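Local coordinates for YfkN protein (Bacillus subtilis subsp. subtilis, PDB 3GVE) that belongs to the calcineurin-like phosphoesterase family of metal-binding proteins and carries a manganese ion and a magnesium ion close together, at residues D19-M24 and L65-P70. Numbering follows the deposited sequence.
With MN (manganese (II) ion), chain C.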
# COMPACT_ATOMS: atom_id res chain seq x y z
N ASP A 19 2.43 6.35 -11.05
CA ASP A 19 2.39 5.74 -9.72
C ASP A 19 3.00 4.32 -9.71
O ASP A 19 2.52 3.42 -9.07
CB ASP A 19 0.96 5.77 -9.15
CG ASP A 19 0.48 7.18 -8.87
OD1 ASP A 19 0.70 7.66 -7.74
OD2 ASP A 19 -0.10 7.80 -9.79
N ILE A 20 4.16 4.15 -10.37
CA ILE A 20 4.87 2.86 -10.48
C ILE A 20 5.41 2.47 -9.10
O ILE A 20 5.45 1.28 -8.77
CB ILE A 20 6.00 2.98 -11.55
CG1 ILE A 20 5.41 3.03 -12.93
CG2 ILE A 20 6.94 1.80 -11.44
CD1 ILE A 20 4.74 1.96 -13.40
N HIS A 21 5.81 3.45 -8.33
CA HIS A 21 6.21 3.32 -6.93
C HIS A 21 7.35 2.29 -6.78
O HIS A 21 7.33 1.42 -5.91
CB HIS A 21 4.99 2.99 -6.04
CG HIS A 21 4.18 4.19 -5.67
ND1 HIS A 21 4.65 5.18 -4.84
CD2 HIS A 21 2.94 4.58 -6.05
CE1 HIS A 21 3.73 6.11 -4.70
NE2 HIS A 21 2.68 5.78 -5.43
N ALA A 22 8.33 2.40 -7.67
CA ALA A 22 9.58 1.62 -7.62
C ALA A 22 9.40 0.12 -7.88
O ALA A 22 10.31 -0.66 -7.70
CB ALA A 22 10.34 1.85 -6.29
N ASN A 23 8.21 -0.25 -8.33
CA ASN A 23 7.95 -1.63 -8.73
C ASN A 23 8.47 -1.92 -10.14
O ASN A 23 7.73 -1.89 -11.11
CB ASN A 23 6.45 -1.96 -8.61
CG ASN A 23 5.94 -1.82 -7.18
OD1 ASN A 23 5.13 -0.96 -6.87
ND2 ASN A 23 6.42 -2.65 -6.32
N MSE A 24 9.77 -2.20 -10.21
CA MSE A 24 10.47 -2.52 -11.46
C MSE A 24 10.14 -3.94 -11.89
O MSE A 24 9.66 -4.18 -12.97
CB MSE A 24 11.98 -2.36 -11.28
CG MSE A 24 12.38 -0.90 -11.00
SE MSE A 24 12.06 0.32 -12.48
CE MSE A 24 10.39 1.16 -11.78
N LEU A 65 7.30 7.58 -8.82
CA LEU A 65 8.11 6.59 -9.53
C LEU A 65 9.23 5.96 -8.69
O LEU A 65 9.43 4.77 -8.73
CB LEU A 65 8.71 7.25 -10.78
CG LEU A 65 9.78 6.44 -11.52
CD1 LEU A 65 9.16 5.22 -12.16
CD2 LEU A 65 10.48 7.33 -12.58
N ILE A 66 9.97 6.79 -7.95
CA ILE A 66 11.21 6.35 -7.34
C ILE A 66 11.10 5.88 -5.90
O ILE A 66 12.09 5.45 -5.32
CB ILE A 66 12.29 7.46 -7.43
CG1 ILE A 66 11.95 8.63 -6.48
CG2 ILE A 66 12.46 7.92 -8.87
CD1 ILE A 66 13.02 9.72 -6.43
N GLN A 67 9.91 5.96 -5.33
CA GLN A 67 9.70 5.63 -3.92
C GLN A 67 8.50 4.72 -3.76
O GLN A 67 7.55 4.81 -4.51
CB GLN A 67 9.44 6.93 -3.15
CG GLN A 67 9.39 6.75 -1.63
CD GLN A 67 8.04 6.26 -1.08
OE1 GLN A 67 7.98 5.74 0.03
NE2 GLN A 67 6.99 6.46 -1.82
N GLY A 68 8.56 3.85 -2.77
CA GLY A 68 7.39 3.08 -2.37
C GLY A 68 7.65 1.67 -1.88
O GLY A 68 6.86 1.12 -1.13
N ASN A 69 8.75 1.08 -2.31
CA ASN A 69 9.09 -0.29 -1.92
C ASN A 69 10.57 -0.40 -1.50
O ASN A 69 11.26 0.58 -1.51
CB ASN A 69 8.67 -1.31 -2.99
CG ASN A 69 9.53 -1.28 -4.25
OD1 ASN A 69 9.18 -1.89 -5.26
ND2 ASN A 69 10.64 -0.62 -4.18
N PRO A 70 11.04 -1.59 -1.13
CA PRO A 70 12.43 -1.71 -0.68
C PRO A 70 13.49 -1.45 -1.76
O PRO A 70 14.60 -1.13 -1.40
CB PRO A 70 12.50 -3.14 -0.14
CG PRO A 70 11.13 -3.36 0.38
CD PRO A 70 10.23 -2.72 -0.65
MN MN C . 0.98 7.22 -5.65
O HOH W 1 -0.44 8.80 -5.07
O HOH W 2 1.02 7.15 -3.41
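H21 joins the two loops to the manganese ion. Its ND1 gives a hydrogen bond of 2.9 Å to the backbone O of Q67, with an N-H...O angle of 149°. That oxygen meets the edge of the imidazole, near the ring plane. It also takes a CA-H...O contact from H21 CA. NE2 of H21 binds manganese at 2.2 Å, so both ring nitrogens are engaged, which fixes the rotation of the ring. This makes Q67 a second-shell residue of the metal site. CG of D19 is anti to the carbonyl carbon (chi1 -66°), which brings OD1 to the same ion, 2.1 Å away. D64, H251 and two waters complete the six ligands. A metal site built from aspartates and histidines on loops that follow strands is characteristic of calcineurin-like phosphoesterases.

The tight part lies around the turn from I20 to N23, a type I' beta turn. A22 N makes a weak hydrogen bond to L65 O at 2.8 Å. The A22 methyl lies against the side-chain amide group of N69. On the other flank, L65 CD1 reaches I20 CB at 3.9 Å, and the two side chains run side by side. The looser, partly exposed side is formed by the Q67 side chain and G68, while Q67 O faces H21. G68 CA is 3.9 Å from H21 O. Q67 NE2 stays 4.0 Å from H21 ND1.

Segment 19-24 follows strand 9-17, and segment 65-70 follows its parallel neighbour 57-61. N69 sits at the N-cap position of helix 70-85. Helix 91-98 covers A22, M24 and L65, while helix 322-340 touches M24 and P70.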